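Local atomic coordinates of VAO-type flavoprotein oxidase VAO615 (Myceliophthora thermophila, PDB entry 6F72), a protein that binds FAD bicovalently and probably acts as an oxidoreductase whose reduced flavin reacts rapidly with molecular oxygen, its substrate being still unidentified. Residues Ala206-Asn211 with Asn390-Phe395; Asn211-Arg216 with Ala294-Asp299. One frame throughout, in Å; residues are numbered along the deposited sequence.

How the interactions relate
Interactions 1 and 2 meet at Asn211, the glycosylated residue near the end of helix 203-212, and their centres lie about 8 Å apart. Interaction 1 sets that helix beside helix 391-399; interaction 2 follows the chain onward, through the turn after the helix, where His215 N probably closes back onto Ala210 O at 3.0 Å, and into a short strand paired with 294-299. The two are linked directly: the amide N of Tyr391 probably donates to Asp299 OD1 (3.1 Å). A single water joins Asn211, Tyr392 and Asp299. In interaction 1 the side chain of Phe395 lies about 7 Å from the bound FAD; the sugar on Asn211 touches both contacts.

Interaction 1: residues Ala206-Asn211 with Asn390-Phe395; sequences AYAMAN and NYYDHF. With NAG (2-acetamido-2-deoxy-beta-D-glucopyranose), chain H.
Tyr207 reaches from helix 203-212 into an aromatic cluster with Tyr391 and Phe395. Its CE2 edge sits over the centre of the Phe395 ring, 3.5 Å above the plane, an edge-to-face pair with the planes inclined. Tyr391 in turn presents its edge to a face of Tyr207; these planes are nearly perpendicular (82°), but the centroids are 6.0 Å apart, so the touch is lighter. With CG of Tyr392 anti to its backbone N (chi1 -170°), that ring lies alongside helix 203-212: CD2 is 3.7 Å from Tyr207 CB, and the ring edge meets the backbone at Tyr207 O and Ala208 N.

No direct hydrogen bond crosses between the segments, and water does that work. One water donates to Tyr207 OH and accepts from Tyr391 OH at 2.6 Å; Tyr207 OH is also bonded to Gly220 O. A second water donates to Asn211 OD1 and accepts from Tyr392 N at 2.8 Å, tying the glycosylated amide to the first turn of helix 391-399. Asn390 is the N-cap of that helix, its OD1 taking the N-H of Asp393 at 2.8 Å almost straight.

The sugar is linked through Asn211 ND2, and its acetyl methyl C8 packs 3.7 Å from Tyr392 CE1.

The short helical segments run roughly antiparallel, at 148° with axes 10.3 Å apart. On its own side, helix 203-212 rests through Ala206 and Met209 on strand 193-198 of the FAD-binding region, while helix 391-399 packs through His394 on strands 302-310 and 382-388 of the seven-stranded sheet.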
ATOM      1  N   ALA A 206      -9.433  -0.482 -11.935  1.00 27.38           N
ATOM      2  CA  ALA A 206      -8.478  -1.196 -12.789  1.00 27.40           C
ATOM      3  C   ALA A 206      -8.997  -2.586 -13.194  1.00 28.02           C
ATOM      4  O   ALA A 206      -8.892  -2.962 -14.363  1.00 28.46           O
ATOM      5  CB  ALA A 206      -7.116  -1.294 -12.114  1.00 26.70           C
ATOM      6  N   TYR A 207      -9.594  -3.315 -12.249  1.00 28.58           N
ATOM      7  CA  TYR A 207     -10.105  -4.676 -12.496  1.00 29.33           C
ATOM      8  C   TYR A 207     -11.344  -4.708 -13.369  1.00 30.27           C
ATOM      9  O   TYR A 207     -11.448  -5.576 -14.240  1.00 30.75           O
ATOM     10  CB  TYR A 207     -10.389  -5.435 -11.190  1.00 29.51           C
ATOM     11  CG  TYR A 207      -9.189  -5.633 -10.285  1.00 29.13           C
ATOM     12  CD1 TYR A 207      -7.878  -5.600 -10.791  1.00 28.82           C
ATOM     13  CD2 TYR A 207      -9.362  -5.871  -8.921  1.00 29.24           C
ATOM     14  CE1 TYR A 207      -6.782  -5.772  -9.963  1.00 28.62           C
ATOM     15  CE2 TYR A 207      -8.267  -6.051  -8.081  1.00 28.95           C
ATOM     16  CZ  TYR A 207      -6.986  -6.001  -8.605  1.00 28.58           C
ATOM     17  OH  TYR A 207      -5.898  -6.180  -7.786  1.00 28.39           O
ATOM     18  N   ALA A 208     -12.277  -3.777 -13.128  1.00 30.63           N
ATOM     19  CA  ALA A 208     -13.454  -3.604 -13.985  1.00 31.64           C
ATOM     20  C   ALA A 208     -13.031  -3.303 -15.429  1.00 32.05           C
ATOM     21  O   ALA A 208     -13.569  -3.896 -16.368  1.00 32.69           O
ATOM     22  CB  ALA A 208     -14.385  -2.516 -13.441  1.00 31.57           C
ATOM     23  N   MET A 209     -12.045  -2.415 -15.582  1.00 32.03           N
ATOM     24  CA  MET A 209     -11.538  -1.994 -16.883  1.00 32.99           C
ATOM     25  C   MET A 209     -10.803  -3.122 -17.626  1.00 33.46           C
ATOM     26  O   MET A 209     -11.048  -3.350 -18.816  1.00 33.89           O
ATOM     27  CB  MET A 209     -10.658  -0.746 -16.728  1.00 32.68           C
ATOM     28  CG  MET A 209     -10.116  -0.193 -18.033  1.00 33.05           C
ATOM     29  SD  MET A 209      -8.431  -0.740 -18.343  1.00 33.09           S
ATOM     30  CE  MET A 209      -8.284  -0.388 -20.092  1.00 33.52           C
ATOM     31  N   ALA A 210      -9.912  -3.817 -16.918  1.00 33.51           N
ATOM     32  CA  ALA A 210      -9.192  -4.947 -17.494  1.00 34.06           C
ATOM     33  C   ALA A 210     -10.145  -6.077 -17.875  1.00 35.21           C
ATOM     34  O   ALA A 210     -10.042  -6.608 -18.986  1.00 35.64           O
ATOM     35  CB  ALA A 210      -8.088  -5.444 -16.558  1.00 33.41           C
ATOM     36  N   ASN A 211     -11.061  -6.439 -16.971  1.00 36.30           N
ATOM     37  CA  ASN A 211     -12.028  -7.511 -17.235  1.00 37.90           C
ATOM     38  C   ASN A 211     -12.840  -7.273 -18.518  1.00 37.45           C
ATOM     39  O   ASN A 211     -13.048  -8.207 -19.298  1.00 37.77           O
ATOM     40  CB  ASN A 211     -12.987  -7.750 -16.057  1.00 40.77           C
ATOM     41  CG  ASN A 211     -14.086  -8.728 -16.416  1.00 44.75           C
ATOM     42  OD1 ASN A 211     -13.884  -9.943 -16.368  1.00 44.61           O
ATOM     43  ND2 ASN A 211     -15.251  -8.199 -16.808  1.00 49.20           N
ATOM     44  N   ASN A 390     -13.121 -16.255 -15.070  1.00 34.24           N
ATOM     45  CA  ASN A 390     -12.210 -15.145 -15.300  1.00 33.48           C
ATOM     46  C   ASN A 390     -11.527 -14.764 -13.995  1.00 32.47           C
ATOM     47  O   ASN A 390     -11.848 -15.322 -12.938  1.00 32.65           O
ATOM     48  CB  ASN A 390     -12.991 -13.964 -15.879  1.00 33.94           C
ATOM     49  CG  ASN A 390     -14.137 -13.545 -14.992  1.00 34.29           C
ATOM     50  OD1 ASN A 390     -13.954 -12.794 -14.039  1.00 33.77           O
ATOM     51  ND2 ASN A 390     -15.326 -14.052 -15.287  1.00 35.44           N
ATOM     52  N   TYR A 391     -10.597 -13.815 -14.061  1.00 31.65           N
ATOM     53  CA  TYR A 391      -9.890 -13.357 -12.869  1.00 30.76           C
ATOM     54  C   TYR A 391     -10.740 -12.519 -11.924  1.00 30.80           C
ATOM     55  O   TYR A 391     -10.668 -12.725 -10.705  1.00 30.74           O
ATOM     56  CB  TYR A 391      -8.639 -12.575 -13.237  1.00 30.03           C
ATOM     57  CG  TYR A 391      -7.878 -12.034 -12.040  1.00 29.26           C
ATOM     58  CD1 TYR A 391      -7.371 -12.889 -11.055  1.00 29.01           C
ATOM     59  CD2 TYR A 391      -7.658 -10.665 -11.905  1.00 28.93           C
ATOM     60  CE1 TYR A 391      -6.674 -12.391  -9.962  1.00 28.41           C
ATOM     61  CE2 TYR A 391      -6.957 -10.157 -10.823  1.00 28.35           C
ATOM     62  CZ  TYR A 391      -6.464 -11.021  -9.859  1.00 28.15           C
ATOM     63  OH  TYR A 391      -5.769 -10.499  -8.797  1.00 27.79           O
ATOM     64  N   TYR A 392     -11.506 -11.567 -12.478  1.00 31.06           N
ATOM     65  CA  TYR A 392     -12.374 -10.672 -11.704  1.00 31.09           C
ATOM     66  C   TYR A 392     -13.238 -11.487 -10.742  1.00 31.35           C
ATOM     67  O   TYR A 392     -13.226 -11.230  -9.535  1.00 31.05           O
ATOM     68  CB  TYR A 392     -13.231  -9.792 -12.634  1.00 31.74           C
ATOM     69  CG  TYR A 392     -13.991  -8.653 -11.947  1.00 31.98           C
ATOM     70  CD1 TYR A 392     -15.203  -8.890 -11.274  1.00 32.57           C
ATOM     71  CD2 TYR A 392     -13.510  -7.331 -11.997  1.00 31.56           C
ATOM     72  CE1 TYR A 392     -15.901  -7.853 -10.658  1.00 32.92           C
ATOM     73  CE2 TYR A 392     -14.201  -6.290 -11.382  1.00 31.84           C
ATOM     74  CZ  TYR A 392     -15.396  -6.556 -10.714  1.00 32.47           C
ATOM     75  OH  TYR A 392     -16.086  -5.540 -10.093  1.00 32.76           O
ATOM     76  N   ASP A 393     -13.934 -12.491 -11.281  1.00 31.97           N
ATOM     77  CA  ASP A 393     -14.753 -13.422 -10.495  1.00 32.42           C
ATOM     78  C   ASP A 393     -14.003 -14.108  -9.386  1.00 31.87           C
ATOM     79  O   ASP A 393     -14.504 -14.165  -8.264  1.00 31.95           O
ATOM     80  CB  ASP A 393     -15.390 -14.482 -11.386  1.00 33.33           C
ATOM     81  CG  ASP A 393     -16.538 -13.939 -12.198  1.00 34.26           C
ATOM     82  OD1 ASP A 393     -16.815 -12.719 -12.132  1.00 34.17           O
ATOM     83  OD2 ASP A 393     -17.165 -14.749 -12.908  1.00 35.21           O
ATOM     84  N   HIS A 394     -12.814 -14.629  -9.706  1.00 31.46           N
ATOM     85  CA  HIS A 394     -11.932 -15.261  -8.714  1.00 31.01           C
ATOM     86  C   HIS A 394     -11.575 -14.292  -7.592  1.00 30.61           C
ATOM     87  O   HIS A 394     -11.723 -14.634  -6.412  1.00 30.65           O
ATOM     88  CB  HIS A 394     -10.662 -15.806  -9.372  1.00 30.44           C
ATOM     89  CG  HIS A 394      -9.595 -16.200  -8.399  1.00 29.75           C
ATOM     90  ND1 HIS A 394      -9.559 -17.439  -7.797  1.00 29.91           N
ATOM     91  CD2 HIS A 394      -8.517 -15.523  -7.934  1.00 28.99           C
ATOM     92  CE1 HIS A 394      -8.506 -17.508  -7.003  1.00 29.33           C
ATOM     93  NE2 HIS A 394      -7.859 -16.358  -7.063  1.00 28.73           N
ATOM     94  N   PHE A 395     -11.111 -13.098  -7.976  1.00 30.47           N
ATOM     95  CA  PHE A 395     -10.720 -12.062  -7.029  1.00 30.38           C
ATOM     96  C   PHE A 395     -11.826 -11.765  -6.009  1.00 31.10           C
ATOM     97  O   PHE A 395     -11.581 -11.802  -4.799  1.00 30.69           O
ATOM     98  CB  PHE A 395     -10.301 -10.774  -7.749  1.00 30.12           C
ATOM     99  CG  PHE A 395      -9.696  -9.755  -6.833  1.00 29.77           C
ATOM    100  CD1 PHE A 395     -10.503  -8.855  -6.136  1.00 30.05           C
ATOM    101  CD2 PHE A 395      -8.316  -9.721  -6.624  1.00 29.24           C
ATOM    102  CE1 PHE A 395      -9.946  -7.934  -5.253  1.00 29.86           C
ATOM    103  CE2 PHE A 395      -7.747  -8.793  -5.758  1.00 29.07           C
ATOM    104  CZ  PHE A 395      -8.568  -7.903  -5.062  1.00 29.32           C
TER
HETATM  105  C1  NAG H 611     -16.396  -8.952 -17.261  1.00 36.85           C
HETATM  106  C2  NAG H 611     -17.869  -8.811 -16.834  1.00 42.42           C
HETATM  107  C3  NAG H 611     -18.850  -9.595 -17.726  1.00 43.65           C
HETATM  108  C4  NAG H 611     -18.565  -9.450 -19.229  1.00 44.67           C
HETATM  109  C5  NAG H 611     -17.097  -9.789 -19.499  1.00 43.19           C
HETATM  110  C6  NAG H 611     -16.740  -9.631 -20.981  1.00 44.49           C
HETATM  111  C7  NAG H 611     -18.271  -8.374 -14.433  1.00 45.72           C
HETATM  112  C8  NAG H 611     -18.458  -9.031 -13.095  1.00 45.19           C
HETATM  113  N2  NAG H 611     -18.063  -9.220 -15.448  1.00 44.41           N
HETATM  114  O3  NAG H 611     -20.186  -9.155 -17.458  1.00 45.30           O
HETATM  115  O4  NAG H 611     -19.458 -10.272 -20.002  1.00 46.92           O
HETATM  116  O5  NAG H 611     -16.281  -8.911 -18.700  1.00 40.35           O
HETATM  117  O6  NAG H 611     -15.347  -9.336 -21.149  1.00 45.19           O
HETATM  118  O7  NAG H 611     -18.305  -7.153 -14.556  1.00 45.99           O
HETATM  119  O   HOH W   1      -4.406  -8.357  -9.518  1.00 32.65           O
HETATM  120  O   HOH W   2     -11.203 -10.825 -15.170  1.00 41.19           O

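Interaction 2: residues Asn211-Arg216 with Ala294-Asp299; sequences NSTGHR and ARLHRD. With NAG (2-acetamido-2-deoxy-beta-D-glucopyranose), chain H.
His215 and Arg216 pair antiparallel with Arg298 and His297, a short strand added to strand 288-298 just after a Schellman motif, with Gly214 at positive phi, closes the end of helix 203-212. In the hydrogen-bonded pair, Arg216 N bonds to His297 O at 2.7 Å and His297 N to Arg216 O at 2.9 Å. Gly214 O extends the pairing by accepting Asp299 N at 3.0 Å; Arg298 NH1 adds a weak, bent bond to the same oxygen, its chain bent at chi2 (63°), which brings NH1 there.

Leu296 lays CB against His215 CB at 3.9 Å, beside Phe181 and Pro193. The His215 ring is fixed in rotation by ND1, which donates to Thr213 OG1 at 2.8 Å in the ring plane.

Arg216 stretches its chain from CG to NE past Asp299, and one guanidinium face lies under Arg298 O. Its NH1 is held by Tyr244 OH and NH2 by Gly300 O. Asp299 OD2 takes a water at 2.7 Å that also donates to Asn211 OD1, while Asp299 OD1, which also accepts from Tyr391 N of helix 391-399, forms a salt bridge with Arg216 NE at 2.8 Å, through its anti lone pair, the carboxylate turned 77° from the guanidinium plane.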
ATOM      1  N   ASN A 211     -11.061  -6.439 -16.971  1.00 36.30           N
ATOM      2  CA  ASN A 211     -12.028  -7.511 -17.235  1.00 37.90           C
ATOM      3  C   ASN A 211     -12.840  -7.273 -18.518  1.00 37.45           C
ATOM      4  O   ASN A 211     -13.048  -8.207 -19.298  1.00 37.77           O
ATOM      5  CB  ASN A 211     -12.987  -7.750 -16.057  1.00 40.77           C
ATOM      6  CG  ASN A 211     -14.086  -8.728 -16.416  1.00 44.75           C
ATOM      7  OD1 ASN A 211     -13.884  -9.943 -16.368  1.00 44.61           O
ATOM      8  ND2 ASN A 211     -15.251  -8.199 -16.808  1.00 49.20           N
ATOM      9  N   SER A 212     -13.294  -6.033 -18.720  1.00 36.22           N
ATOM     10  CA  SER A 212     -14.170  -5.686 -19.845  1.00 36.10           C
ATOM     11  C   SER A 212     -13.510  -5.908 -21.206  1.00 35.75           C
ATOM     12  O   SER A 212     -14.203  -6.028 -22.214  1.00 36.57           O
ATOM     13  CB  SER A 212     -14.670  -4.244 -19.732  1.00 35.88           C
ATOM     14  OG  SER A 212     -13.595  -3.326 -19.798  1.00 35.12           O
ATOM     15  N   THR A 213     -12.178  -5.966 -21.216  1.00 34.54           N
ATOM     16  CA  THR A 213     -11.378  -6.198 -22.437  1.00 34.05           C
ATOM     17  C   THR A 213     -10.866  -7.654 -22.595  1.00 33.83           C
ATOM     18  O   THR A 213     -10.229  -7.993 -23.597  1.00 34.16           O
ATOM     19  CB  THR A 213     -10.206  -5.182 -22.553  1.00 33.43           C
ATOM     20  OG1 THR A 213      -9.219  -5.438 -21.549  1.00 32.54           O
ATOM     21  CG2 THR A 213     -10.692  -3.746 -22.389  1.00 33.38           C
ATOM     22  N   GLY A 214     -11.161  -8.512 -21.621  1.00 33.31           N
ATOM     23  CA  GLY A 214     -10.682  -9.898 -21.619  1.00 32.98           C
ATOM     24  C   GLY A 214      -9.256 -10.030 -21.106  1.00 31.99           C
ATOM     25  O   GLY A 214      -8.512 -10.887 -21.575  1.00 32.08           O
ATOM     26  N   HIS A 215      -8.896  -9.188 -20.129  1.00 31.02           N
ATOM     27  CA  HIS A 215      -7.536  -9.110 -19.566  1.00 30.11           C
ATOM     28  C   HIS A 215      -7.480  -9.059 -18.017  1.00 29.41           C
ATOM     29  O   HIS A 215      -8.490  -8.785 -17.350  1.00 29.33           O
ATOM     30  CB  HIS A 215      -6.778  -7.914 -20.156  1.00 29.79           C
ATOM     31  CG  HIS A 215      -6.607  -7.986 -21.642  1.00 30.34           C
ATOM     32  ND1 HIS A 215      -7.413  -7.292 -22.514  1.00 30.72           N
ATOM     33  CD2 HIS A 215      -5.736  -8.688 -22.411  1.00 30.57           C
ATOM     34  CE1 HIS A 215      -7.046  -7.556 -23.758  1.00 31.18           C
ATOM     35  NE2 HIS A 215      -6.032  -8.402 -23.723  1.00 31.03           N
ATOM     36  N   ARG A 216      -6.288  -9.327 -17.475  1.00 28.67           N
ATOM     37  CA  ARG A 216      -5.972  -9.177 -16.051  1.00 28.04           C
ATOM     38  C   ARG A 216      -4.934  -8.074 -15.896  1.00 27.38           C
ATOM     39  O   ARG A 216      -4.095  -7.878 -16.786  1.00 27.42           O
ATOM     40  CB  ARG A 216      -5.376 -10.471 -15.495  1.00 28.06           C
ATOM     41  CG  ARG A 216      -6.197 -11.726 -15.732  1.00 28.64           C
ATOM     42  CD  ARG A 216      -5.318 -12.969 -15.687  1.00 28.85           C
ATOM     43  NE  ARG A 216      -6.102 -14.196 -15.860  1.00 29.47           N
ATOM     44  CZ  ARG A 216      -5.595 -15.395 -16.127  1.00 29.81           C
ATOM     45  NH1 ARG A 216      -4.288 -15.559 -16.264  1.00 29.58           N
ATOM     46  NH2 ARG A 216      -6.407 -16.435 -16.267  1.00 30.52           N
ATOM     47  N   ALA A 294       0.569   0.504 -18.168  1.00 22.79           N
ATOM     48  CA  ALA A 294       1.009  -0.791 -17.679  1.00 22.81           C
ATOM     49  C   ALA A 294       0.473  -1.924 -18.521  1.00 23.33           C
ATOM     50  O   ALA A 294      -0.613  -1.829 -19.109  1.00 23.62           O
ATOM     51  CB  ALA A 294       0.603  -0.984 -16.228  1.00 22.52           C
ATOM     52  N   ARG A 295       1.258  -2.993 -18.549  1.00 24.80           N
ATOM     53  CA  ARG A 295       0.905  -4.256 -19.183  1.00 25.24           C
ATOM     54  C   ARG A 295      -0.444  -4.814 -18.725  1.00 25.11           C
ATOM     55  O   ARG A 295      -0.770  -4.798 -17.544  1.00 24.55           O
ATOM     56  CB  ARG A 295       2.009  -5.300 -18.933  1.00 25.21           C
ATOM     57  CG  ARG A 295       3.415  -4.815 -19.268  1.00 25.47           C
ATOM     58  CD  ARG A 295       4.462  -5.936 -19.285  1.00 25.75           C
ATOM     59  NE  ARG A 295       4.648  -6.597 -17.995  1.00 25.26           N
ATOM     60  CZ  ARG A 295       5.647  -7.434 -17.693  1.00 25.50           C
ATOM     61  NH1 ARG A 295       6.595  -7.726 -18.596  1.00 26.16           N
ATOM     62  NH2 ARG A 295       5.701  -7.983 -16.480  1.00 24.97           N
ATOM     63  N   LEU A 296      -1.227  -5.265 -19.694  1.00 25.85           N
ATOM     64  CA  LEU A 296      -2.387  -6.107 -19.451  1.00 26.19           C
ATOM     65  C   LEU A 296      -2.050  -7.511 -19.885  1.00 26.79           C
ATOM     66  O   LEU A 296      -1.205  -7.695 -20.745  1.00 27.30           O
ATOM     67  CB  LEU A 296      -3.609  -5.601 -20.225  1.00 26.59           C
ATOM     68  CG  LEU A 296      -4.306  -4.360 -19.667  1.00 26.38           C
ATOM     69  CD1 LEU A 296      -5.519  -4.034 -20.521  1.00 27.00           C
ATOM     70  CD2 LEU A 296      -4.712  -4.555 -18.213  1.00 25.81           C
ATOM     71  N   HIS A 297      -2.716  -8.499 -19.305  1.00 27.02           N
ATOM     72  CA  HIS A 297      -2.406  -9.896 -19.597  1.00 27.74           C
ATOM     73  C   HIS A 297      -3.679 -10.625 -19.978  1.00 28.64           C
ATOM     74  O   HIS A 297      -4.726 -10.355 -19.401  1.00 28.46           O
ATOM     75  CB  HIS A 297      -1.764 -10.535 -18.371  1.00 27.04           C
ATOM     76  CG  HIS A 297      -0.684  -9.697 -17.754  1.00 26.47           C
ATOM     77  ND1 HIS A 297       0.621  -9.725 -18.197  1.00 26.60           N
ATOM     78  CD2 HIS A 297      -0.718  -8.796 -16.742  1.00 25.84           C
ATOM     79  CE1 HIS A 297       1.345  -8.881 -17.484  1.00 26.16           C
ATOM     80  NE2 HIS A 297       0.559  -8.308 -16.591  1.00 25.66           N
ATOM     81  N   ARG A 298      -3.597 -11.526 -20.955  1.00 29.96           N
ATOM     82  CA  ARG A 298      -4.769 -12.272 -21.410  1.00 31.26           C
ATOM     83  C   ARG A 298      -5.445 -13.011 -20.250  1.00 31.08           C
ATOM     84  O   ARG A 298      -4.785 -13.714 -19.481  1.00 30.82           O
ATOM     85  CB  ARG A 298      -4.414 -13.240 -22.550  1.00 32.75           C
ATOM     86  CG  ARG A 298      -5.616 -13.843 -23.283  1.00 34.31           C
ATOM     87  CD  ARG A 298      -6.447 -12.769 -23.989  1.00 35.26           C
ATOM     88  NE  ARG A 298      -7.596 -13.306 -24.732  1.00 36.82           N
ATOM     89  CZ  ARG A 298      -8.809 -13.525 -24.214  1.00 37.23           C
ATOM     90  NH1 ARG A 298      -9.065 -13.268 -22.934  1.00 36.49           N
ATOM     91  NH2 ARG A 298      -9.781 -14.005 -24.986  1.00 38.47           N
ATOM     92  N   ASP A 299      -6.756 -12.813 -20.117  1.00 31.33           N
ATOM     93  CA  ASP A 299      -7.539 -13.459 -19.066  1.00 31.30           C
ATOM     94  C   ASP A 299      -7.955 -14.861 -19.506  1.00 32.23           C
ATOM     95  O   ASP A 299      -7.808 -15.227 -20.670  1.00 33.14           O
ATOM     96  CB  ASP A 299      -8.758 -12.595 -18.725  1.00 31.24           C
ATOM     97  CG  ASP A 299      -9.360 -12.905 -17.358  1.00 30.94           C
ATOM     98  OD1 ASP A 299      -8.720 -13.561 -16.499  1.00 30.32           O
ATOM     99  OD2 ASP A 299     -10.502 -12.470 -17.148  1.00 31.19           O
TER
HETATM  100  C1  NAG H 611     -16.396  -8.952 -17.261  1.00 36.85           C
HETATM  101  C2  NAG H 611     -17.869  -8.811 -16.834  1.00 42.42           C
HETATM  102  C3  NAG H 611     -18.850  -9.595 -17.726  1.00 43.65           C
HETATM  103  C4  NAG H 611     -18.565  -9.450 -19.229  1.00 44.67           C
HETATM  104  C5  NAG H 611     -17.097  -9.789 -19.499  1.00 43.19           C
HETATM  105  C6  NAG H 611     -16.740  -9.631 -20.981  1.00 44.49           C
HETATM  106  C7  NAG H 611     -18.271  -8.374 -14.433  1.00 45.72           C
HETATM  107  C8  NAG H 611     -18.458  -9.031 -13.095  1.00 45.19           C
HETATM  108  N2  NAG H 611     -18.063  -9.220 -15.448  1.00 44.41           N
HETATM  109  O3  NAG H 611     -20.186  -9.155 -17.458  1.00 45.30           O
HETATM  110  O4  NAG H 611     -19.458 -10.272 -20.002  1.00 46.92           O
HETATM  111  O5  NAG H 611     -16.281  -8.911 -18.700  1.00 40.35           O
HETATM  112  O6  NAG H 611     -15.347  -9.336 -21.149  1.00 45.19           O
HETATM  113  O7  NAG H 611     -18.305  -7.153 -14.556  1.00 45.99           O
HETATM  114  O   HOH W   2     -11.203 -10.825 -15.170  1.00 41.19           O